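Local coordinates for protein precorrin-6y methyltransferase/putative decarboxylase (Methanothermobacter thermautotrophicus, PDB 1L3I) that probably methylates C-15 of cobalt-precorrin-6B with S-adenosyl-L-methionine and decarboxylates C-12, giving cobalt-precorrin-7 in anaerobic adenosylcobalamin biosynthesis, at residues A[112-124]-A[139-152]. Numbering follows the deposited sequence.
Sequences ELQEILRIIKDKL and TKFEAMECLRDLGF
Two neighbouring helices of the Rossmann-like methyltransferase domain pack here through L113, L117 and K121 of 113-122 against A143, C146 and L147 of the second helix and L150 just beyond its end, the axes of these segments approaching to 10.0 Å at 34°. L113 has CG anti to its own nitrogen (chi1 -179°), which turns the branch toward the second helix, where CD2 lies 3.7 Å from A143 N and beside E142 CG. One turn on, L117 CD1 lies 3.9 Å from C146 CB and meets L147 CG, while C146 SG rests 3.7 Å from Q114 CG. That same CG sits over the centre of the R118 guanidinium face. Helix 113-122 is the crossover of a beta-alpha-beta unit between parallel strands 101-106 and 128-134, on both of which I120 packs; helix 137-149 follows the second strand. Where 139-149 ends in a Schellman motif with G151 as C-prime, L150 CD1 lies 3.9 Å from R118 N. The extended K121 chain runs past L150, and NZ donates to L150 O at 2.8 Å from above the carbonyl plane. F152 CZ lies 3.8 Å from K121 CG, and F152 CE2 lies 3.9 Å from L124 CD2; an alanine here would probably open a gap between these two side chains, leaving the lysine methylenes less firmly placed.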
ATOM      1  N   GLU A 112     -22.616  -8.181 -15.230  1.00 38.35           N
ATOM      2  CA  GLU A 112     -23.089  -9.566 -15.266  1.00 39.07           C
ATOM      3  C   GLU A 112     -22.181 -10.553 -14.539  1.00 37.35           C
ATOM      4  O   GLU A 112     -22.183 -11.739 -14.853  1.00 37.02           O
ATOM      5  CB  GLU A 112     -23.249 -10.011 -16.723  1.00 41.62           C
ATOM      6  CG  GLU A 112     -24.098  -9.067 -17.551  1.00 45.73           C
ATOM      7  CD  GLU A 112     -24.011  -9.343 -19.034  1.00 48.49           C
ATOM      8  OE1 GLU A 112     -23.004  -9.935 -19.476  1.00 52.76           O
ATOM      9  OE2 GLU A 112     -24.949  -8.948 -19.756  1.00 53.67           O
ATOM     10  N   LEU A 113     -21.450 -10.076 -13.535  1.00 34.43           N
ATOM     11  CA  LEU A 113     -20.523 -10.939 -12.806  1.00 35.51           C
ATOM     12  C   LEU A 113     -21.150 -12.226 -12.282  1.00 37.74           C
ATOM     13  O   LEU A 113     -20.654 -13.333 -12.529  1.00 36.90           O
ATOM     14  CB  LEU A 113     -19.861 -10.186 -11.649  1.00 30.70           C
ATOM     15  CG  LEU A 113     -18.866 -11.035 -10.865  1.00 30.49           C
ATOM     16  CD1 LEU A 113     -17.672 -11.423 -11.734  1.00 27.70           C
ATOM     17  CD2 LEU A 113     -18.429 -10.280  -9.631  1.00 31.57           C
ATOM     18  N   GLN A 114     -22.251 -12.068 -11.560  1.00 41.59           N
ATOM     19  CA  GLN A 114     -22.963 -13.197 -10.972  1.00 44.34           C
ATOM     20  C   GLN A 114     -23.328 -14.256 -12.009  1.00 41.98           C
ATOM     21  O   GLN A 114     -23.077 -15.446 -11.808  1.00 45.13           O
ATOM     22  CB  GLN A 114     -24.212 -12.681 -10.281  1.00 49.60           C
ATOM     23  CG  GLN A 114     -24.980 -13.722  -9.522  1.00 63.11           C
ATOM     24  CD  GLN A 114     -26.173 -13.118  -8.829  1.00 69.16           C
ATOM     25  OE1 GLN A 114     -27.172 -12.763  -9.474  1.00 73.26           O
ATOM     26  NE2 GLN A 114     -26.078 -12.976  -7.509  1.00 71.11           N
ATOM     27  N   GLU A 115     -23.893 -13.805 -13.124  1.00 43.85           N
ATOM     28  CA  GLU A 115     -24.308 -14.688 -14.216  1.00 41.37           C
ATOM     29  C   GLU A 115     -23.102 -15.409 -14.812  1.00 39.61           C
ATOM     30  O   GLU A 115     -23.136 -16.625 -15.023  1.00 40.49           O
ATOM     31  CB  GLU A 115     -24.996 -13.854 -15.297  1.00 40.42           C
ATOM     32  CG  GLU A 115     -25.579 -14.636 -16.444  1.00 45.54           C
ATOM     33  CD  GLU A 115     -26.254 -13.743 -17.480  1.00 52.75           C
ATOM     34  OE1 GLU A 115     -26.292 -12.501 -17.284  1.00 53.56           O
ATOM     35  OE2 GLU A 115     -26.752 -14.291 -18.496  1.00 56.08           O
ATOM     36  N   ILE A 116     -22.059 -14.627 -15.108  1.00 38.36           N
ATOM     37  CA  ILE A 116     -20.801 -15.089 -15.684  1.00 28.64           C
ATOM     38  C   ILE A 116     -20.197 -16.163 -14.797  1.00 27.22           C
ATOM     39  O   ILE A 116     -19.771 -17.204 -15.293  1.00 29.40           O
ATOM     40  CB  ILE A 116     -19.800 -13.908 -15.812  1.00 28.18           C
ATOM     41  CG1 ILE A 116     -20.255 -12.948 -16.906  1.00 32.49           C
ATOM     42  CG2 ILE A 116     -18.377 -14.399 -16.100  1.00 34.33           C
ATOM     43  CD1 ILE A 116     -19.421 -11.682 -16.959  1.00 31.11           C
ATOM     44  N   LEU A 117     -20.189 -15.927 -13.488  1.00 26.43           N
ATOM     45  CA  LEU A 117     -19.627 -16.906 -12.557  1.00 32.24           C
ATOM     46  C   LEU A 117     -20.440 -18.202 -12.481  1.00 36.27           C
ATOM     47  O   LEU A 117     -19.874 -19.287 -12.605  1.00 36.76           O
ATOM     48  CB  LEU A 117     -19.442 -16.300 -11.161  1.00 30.04           C
ATOM     49  CG  LEU A 117     -18.301 -15.305 -10.979  1.00 28.01           C
ATOM     50  CD1 LEU A 117     -18.315 -14.873  -9.532  1.00 22.50           C
ATOM     51  CD2 LEU A 117     -16.951 -15.908 -11.369  1.00 23.06           C
ATOM     52  N   ARG A 118     -21.762 -18.091 -12.325  1.00 40.08           N
ATOM     53  CA  ARG A 118     -22.641 -19.260 -12.264  1.00 38.77           C
ATOM     54  C   ARG A 118     -22.391 -20.153 -13.466  1.00 35.28           C
ATOM     55  O   ARG A 118     -22.315 -21.361 -13.320  1.00 38.95           O
ATOM     56  CB  ARG A 118     -24.106 -18.852 -12.281  1.00 44.31           C
ATOM     57  CG  ARG A 118     -24.676 -18.409 -10.955  1.00 48.22           C
ATOM     58  CD  ARG A 118     -26.148 -18.136 -11.139  1.00 48.01           C
ATOM     59  NE  ARG A 118     -26.778 -17.515  -9.992  1.00 51.14           N
ATOM     60  CZ  ARG A 118     -27.536 -16.425 -10.061  1.00 59.40           C
ATOM     61  NH1 ARG A 118     -27.747 -15.820 -11.232  1.00 57.18           N
ATOM     62  NH2 ARG A 118     -28.138 -15.952  -8.965  1.00 60.20           N
ATOM     63  N   ILE A 119     -22.296 -19.542 -14.647  1.00 33.80           N
ATOM     64  CA  ILE A 119     -22.021 -20.268 -15.893  1.00 32.97           C
ATOM     65  C   ILE A 119     -20.633 -20.900 -15.842  1.00 36.00           C
ATOM     66  O   ILE A 119     -20.474 -22.055 -16.216  1.00 41.08           O
ATOM     67  CB  ILE A 119     -22.123 -19.341 -17.153  1.00 30.49           C
ATOM     68  CG1 ILE A 119     -23.551 -18.804 -17.318  1.00 29.89           C
ATOM     69  CG2 ILE A 119     -21.639 -20.060 -18.407  1.00 26.01           C
ATOM     70  CD1 ILE A 119     -23.689 -17.710 -18.368  1.00 27.48           C
ATOM     71  N   ILE A 120     -19.621 -20.142 -15.419  1.00 36.72           N
ATOM     72  CA  ILE A 120     -18.266 -20.699 -15.340  1.00 35.90           C
ATOM     73  C   ILE A 120     -18.286 -21.921 -14.418  1.00 37.37           C
ATOM     74  O   ILE A 120     -17.612 -22.901 -14.681  1.00 36.51           O
ATOM     75  CB  ILE A 120     -17.196 -19.664 -14.838  1.00 35.81           C
ATOM     76  CG1 ILE A 120     -16.894 -18.619 -15.922  1.00 29.46           C
ATOM     77  CG2 ILE A 120     -15.903 -20.386 -14.452  1.00 31.76           C
ATOM     78  CD1 ILE A 120     -15.941 -17.522 -15.487  1.00 26.79           C
ATOM     79  N   LYS A 121     -19.070 -21.868 -13.346  1.00 42.09           N
ATOM     80  CA  LYS A 121     -19.136 -23.017 -12.452  1.00 45.35           C
ATOM     81  C   LYS A 121     -19.635 -24.216 -13.267  1.00 47.64           C
ATOM     82  O   LYS A 121     -18.938 -25.214 -13.338  1.00 47.52           O
ATOM     83  CB  LYS A 121     -20.047 -22.781 -11.245  1.00 44.23           C
ATOM     84  CG  LYS A 121     -20.021 -23.942 -10.279  1.00 44.23           C
ATOM     85  CD  LYS A 121     -21.141 -23.859  -9.271  1.00 51.69           C
ATOM     86  CE  LYS A 121     -21.174 -25.135  -8.414  1.00 52.59           C
ATOM     87  NZ  LYS A 121     -22.202 -25.046  -7.313  1.00 55.82           N
ATOM     88  N   ASP A 122     -20.764 -24.057 -13.979  1.00 48.95           N
ATOM     89  CA  ASP A 122     -21.386 -25.118 -14.818  1.00 48.56           C
ATOM     90  C   ASP A 122     -20.472 -25.794 -15.862  1.00 47.83           C
ATOM     91  O   ASP A 122     -20.817 -26.861 -16.387  1.00 47.51           O
ATOM     92  CB  ASP A 122     -22.610 -24.596 -15.609  1.00 48.28           C
ATOM     93  CG  ASP A 122     -23.834 -24.283 -14.736  1.00 47.07           C
ATOM     94  OD1 ASP A 122     -23.772 -24.118 -13.508  1.00 52.17           O
ATOM     95  OD2 ASP A 122     -24.910 -24.133 -15.329  1.00 53.69           O
ATOM     96  N   LYS A 123     -19.338 -25.165 -16.179  1.00 42.91           N
ATOM     97  CA  LYS A 123     -18.421 -25.716 -17.173  1.00 39.60           C
ATOM     98  C   LYS A 123     -17.022 -25.968 -16.653  1.00 41.56           C
ATOM     99  O   LYS A 123     -16.118 -26.256 -17.448  1.00 42.38           O
ATOM    100  CB  LYS A 123     -18.278 -24.741 -18.340  1.00 42.97           C
ATOM    101  CG  LYS A 123     -19.521 -23.957 -18.695  1.00 42.45           C
ATOM    102  CD  LYS A 123     -19.434 -23.485 -20.137  1.00 40.75           C
ATOM    103  CE  LYS A 123     -19.334 -24.675 -21.083  1.00 36.36           C
ATOM    104  NZ  LYS A 123     -20.032 -24.325 -22.333  1.00 36.97           N
ATOM    105  N   LEU A 124     -16.819 -25.800 -15.347  1.00 41.39           N
ATOM    106  CA  LEU A 124     -15.482 -25.966 -14.768  1.00 41.74           C
ATOM    107  C   LEU A 124     -15.078 -27.428 -14.571  1.00 40.11           C
ATOM    108  O   LEU A 124     -15.777 -28.183 -13.919  1.00 43.97           O
ATOM    109  CB  LEU A 124     -15.352 -25.174 -13.443  1.00 35.63           C
ATOM    110  CG  LEU A 124     -13.941 -24.925 -12.861  1.00 34.99           C
ATOM    111  CD1 LEU A 124     -13.123 -24.041 -13.779  1.00 28.19           C
ATOM    112  CD2 LEU A 124     -14.025 -24.304 -11.468  1.00 30.80           C
ATOM    113  N   THR A 139     -17.222  -5.123  -6.982  1.00 32.33           N
ATOM    114  CA  THR A 139     -16.819  -6.377  -7.587  1.00 29.50           C
ATOM    115  C   THR A 139     -16.083  -7.277  -6.583  1.00 30.08           C
ATOM    116  O   THR A 139     -16.254  -8.481  -6.613  1.00 30.31           O
ATOM    117  CB  THR A 139     -15.914  -6.118  -8.799  1.00 30.82           C
ATOM    118  OG1 THR A 139     -16.544  -5.147  -9.646  1.00 35.53           O
ATOM    119  CG2 THR A 139     -15.663  -7.385  -9.577  1.00 30.58           C
ATOM    120  N   LYS A 140     -15.283  -6.685  -5.698  1.00 29.46           N
ATOM    121  CA  LYS A 140     -14.534  -7.475  -4.711  1.00 30.44           C
ATOM    122  C   LYS A 140     -15.510  -8.192  -3.789  1.00 32.12           C
ATOM    123  O   LYS A 140     -15.362  -9.381  -3.508  1.00 31.46           O
ATOM    124  CB  LYS A 140     -13.585  -6.583  -3.889  1.00 28.47           C
ATOM    125  CG  LYS A 140     -12.427  -6.017  -4.681  1.00 32.19           C
ATOM    126  CD  LYS A 140     -11.677  -4.946  -3.904  1.00 34.93           C
ATOM    127  CE  LYS A 140     -10.840  -4.091  -4.861  1.00 33.03           C
ATOM    128  NZ  LYS A 140     -10.263  -2.893  -4.203  1.00 36.09           N
ATOM    129  N   PHE A 141     -16.521  -7.462  -3.333  1.00 33.58           N
ATOM    130  CA  PHE A 141     -17.532  -8.014  -2.453  1.00 35.17           C
ATOM    131  C   PHE A 141     -18.358  -9.051  -3.212  1.00 36.97           C
ATOM    132  O   PHE A 141     -18.525 -10.182  -2.758  1.00 37.71           O
ATOM    133  CB  PHE A 141     -18.452  -6.900  -1.966  1.00 34.33           C
ATOM    134  CG  PHE A 141     -19.564  -7.383  -1.080  1.00 36.56           C
ATOM    135  CD1 PHE A 141     -19.339  -7.611   0.279  1.00 36.54           C
ATOM    136  CD2 PHE A 141     -20.844  -7.613  -1.603  1.00 38.70           C
ATOM    137  CE1 PHE A 141     -20.364  -8.061   1.104  1.00 37.66           C
ATOM    138  CE2 PHE A 141     -21.882  -8.063  -0.786  1.00 36.38           C
ATOM    139  CZ  PHE A 141     -21.646  -8.287   0.570  1.00 38.82           C
ATOM    140  N   GLU A 142     -18.858  -8.658  -4.380  1.00 39.28           N
ATOM    141  CA  GLU A 142     -19.680  -9.515  -5.232  1.00 37.90           C
ATOM    142  C   GLU A 142     -19.022 -10.849  -5.590  1.00 36.40           C
ATOM    143  O   GLU A 142     -19.645 -11.891  -5.429  1.00 34.05           O
ATOM    144  CB  GLU A 142     -20.094  -8.754  -6.505  1.00 41.11           C
ATOM    145  CG  GLU A 142     -21.277  -9.370  -7.227  1.00 53.53           C
ATOM    146  CD  GLU A 142     -22.508  -9.486  -6.317  1.00 61.61           C
ATOM    147  OE1 GLU A 142     -22.694  -8.618  -5.421  1.00 59.02           O
ATOM    148  OE2 GLU A 142     -23.288 -10.455  -6.500  1.00 60.84           O
ATOM    149  N   ALA A 143     -17.759 -10.810  -6.024  1.00 33.08           N
ATOM    150  CA  ALA A 143     -17.013 -12.009  -6.401  1.00 29.84           C
ATOM    151  C   ALA A 143     -16.964 -12.992  -5.230  1.00 28.80           C
ATOM    152  O   ALA A 143     -17.187 -14.187  -5.398  1.00 30.62           O
ATOM    153  CB  ALA A 143     -15.579 -11.624  -6.857  1.00 27.17           C
HETATM  154  N   MSE A 144     -16.712 -12.464  -4.042  1.00 31.11           N
HETATM  155  CA  MSE A 144     -16.631 -13.261  -2.827  1.00 34.85           C
HETATM  156  C   MSE A 144     -17.961 -13.937  -2.495  1.00 36.74           C
HETATM  157  O   MSE A 144     -18.020 -15.160  -2.418  1.00 41.42           O
HETATM  158  CB  MSE A 144     -16.208 -12.374  -1.672  1.00 39.52           C
HETATM  159  CG  MSE A 144     -14.835 -11.777  -1.856  1.00 49.87           C
HETATM  160 SE   MSE A 144     -13.540 -12.829  -0.970  1.00 68.62          SE
HETATM  161  CE  MSE A 144     -13.708 -11.941   0.733  1.00 58.01           C
ATOM    162  N   GLU A 145     -19.012 -13.140  -2.311  1.00 37.77           N
ATOM    163  CA  GLU A 145     -20.339 -13.670  -1.993  1.00 43.47           C
ATOM    164  C   GLU A 145     -20.751 -14.711  -3.038  1.00 41.45           C
ATOM    165  O   GLU A 145     -21.028 -15.857  -2.707  1.00 41.73           O
ATOM    166  CB  GLU A 145     -21.392 -12.535  -1.909  1.00 47.21           C
ATOM    167  CG  GLU A 145     -22.821 -13.018  -1.504  1.00 52.67           C
ATOM    168  CD  GLU A 145     -23.798 -11.885  -1.137  1.00 57.86           C
ATOM    169  OE1 GLU A 145     -24.121 -11.046  -2.020  1.00 60.34           O
ATOM    170  OE2 GLU A 145     -24.266 -11.852   0.033  1.00 55.59           O
ATOM    171  N   CYS A 146     -20.721 -14.327  -4.307  1.00 40.79           N
ATOM    172  CA  CYS A 146     -21.098 -15.238  -5.374  1.00 43.35           C
ATOM    173  C   CYS A 146     -20.333 -16.541  -5.357  1.00 43.33           C
ATOM    174  O   CYS A 146     -20.941 -17.601  -5.377  1.00 47.00           O
ATOM    175  CB  CYS A 146     -20.935 -14.571  -6.725  1.00 44.57           C
ATOM    176  SG  CYS A 146     -22.255 -13.396  -7.038  1.00 65.42           S
ATOM    177  N   LEU A 147     -19.008 -16.468  -5.288  1.00 36.75           N
ATOM    178  CA  LEU A 147     -18.218 -17.679  -5.284  1.00 33.57           C
ATOM    179  C   LEU A 147     -18.464 -18.539  -4.054  1.00 36.84           C
ATOM    180  O   LEU A 147     -18.418 -19.762  -4.149  1.00 38.46           O
ATOM    181  CB  LEU A 147     -16.739 -17.367  -5.459  1.00 35.23           C
ATOM    182  CG  LEU A 147     -16.325 -17.042  -6.896  1.00 36.82           C
ATOM    183  CD1 LEU A 147     -14.927 -16.476  -6.915  1.00 35.56           C
ATOM    184  CD2 LEU A 147     -16.414 -18.289  -7.755  1.00 35.83           C
ATOM    185  N   ARG A 148     -18.739 -17.920  -2.908  1.00 40.87           N
ATOM    186  CA  ARG A 148     -19.034 -18.693  -1.692  1.00 46.77           C
ATOM    187  C   ARG A 148     -20.352 -19.417  -1.896  1.00 45.72           C
ATOM    188  O   ARG A 148     -20.461 -20.614  -1.642  1.00 47.10           O
ATOM    189  CB  ARG A 148     -19.170 -17.799  -0.457  1.00 48.71           C
ATOM    190  CG  ARG A 148     -17.962 -17.834   0.450  1.00 58.03           C
ATOM    191  CD  ARG A 148     -18.112 -16.848   1.574  1.00 62.73           C
ATOM    192  NE  ARG A 148     -16.824 -16.261   1.961  1.00 65.30           N
ATOM    193  CZ  ARG A 148     -16.600 -15.684   3.136  1.00 72.00           C
ATOM    194  NH1 ARG A 148     -17.574 -15.619   4.045  1.00 75.49           N
ATOM    195  NH2 ARG A 148     -15.397 -15.200   3.415  1.00 75.39           N
ATOM    196  N   ASP A 149     -21.332 -18.666  -2.392  1.00 44.47           N
ATOM    197  CA  ASP A 149     -22.669 -19.170  -2.652  1.00 43.89           C
ATOM    198  C   ASP A 149     -22.690 -20.319  -3.653  1.00 44.39           C
ATOM    199  O   ASP A 149     -23.615 -21.129  -3.656  1.00 50.19           O
ATOM    200  CB  ASP A 149     -23.577 -18.039  -3.126  1.00 38.77           C
ATOM    201  CG  ASP A 149     -23.820 -16.986  -2.063  1.00 44.34           C
ATOM    202  OD1 ASP A 149     -23.301 -17.136  -0.919  1.00 45.50           O
ATOM    203  OD2 ASP A 149     -24.540 -16.004  -2.358  1.00 46.61           O
ATOM    204  N   LEU A 150     -21.675 -20.384  -4.509  1.00 42.76           N
ATOM    205  CA  LEU A 150     -21.600 -21.452  -5.498  1.00 36.81           C
ATOM    206  C   LEU A 150     -20.823 -22.627  -4.930  1.00 36.60           C
ATOM    207  O   LEU A 150     -20.514 -23.578  -5.643  1.00 39.57           O
ATOM    208  CB  LEU A 150     -20.975 -20.948  -6.797  1.00 33.86           C
ATOM    209  CG  LEU A 150     -21.741 -19.851  -7.525  1.00 37.70           C
ATOM    210  CD1 LEU A 150     -20.967 -19.417  -8.760  1.00 38.36           C
ATOM    211  CD2 LEU A 150     -23.144 -20.324  -7.897  1.00 38.88           C
ATOM    212  N   GLY A 151     -20.477 -22.547  -3.653  1.00 36.77           N
ATOM    213  CA  GLY A 151     -19.775 -23.633  -2.993  1.00 37.81           C
ATOM    214  C   GLY A 151     -18.258 -23.704  -3.062  1.00 39.76           C
ATOM    215  O   GLY A 151     -17.664 -24.735  -2.730  1.00 39.25           O
ATOM    216  N   PHE A 152     -17.608 -22.620  -3.467  1.00 40.87           N
ATOM    217  CA  PHE A 152     -16.148 -22.627  -3.551  1.00 39.70           C
ATOM    218  C   PHE A 152     -15.480 -22.110  -2.289  1.00 40.60           C
ATOM    219  O   PHE A 152     -16.100 -21.429  -1.456  1.00 40.55           O
ATOM    220  CB  PHE A 152     -15.658 -21.751  -4.709  1.00 37.90           C
ATOM    221  CG  PHE A 152     -16.038 -22.246  -6.065  1.00 35.47           C
ATOM    222  CD1 PHE A 152     -17.149 -21.729  -6.713  1.00 37.39           C
ATOM    223  CD2 PHE A 152     -15.267 -23.200  -6.716  1.00 34.77           C
ATOM    224  CE1 PHE A 152     -17.490 -22.145  -7.997  1.00 40.52           C
ATOM    225  CE2 PHE A 152     -15.594 -23.628  -8.007  1.00 37.16           C
ATOM    226  CZ  PHE A 152     -16.707 -23.104  -8.645  1.00 39.96           C
TER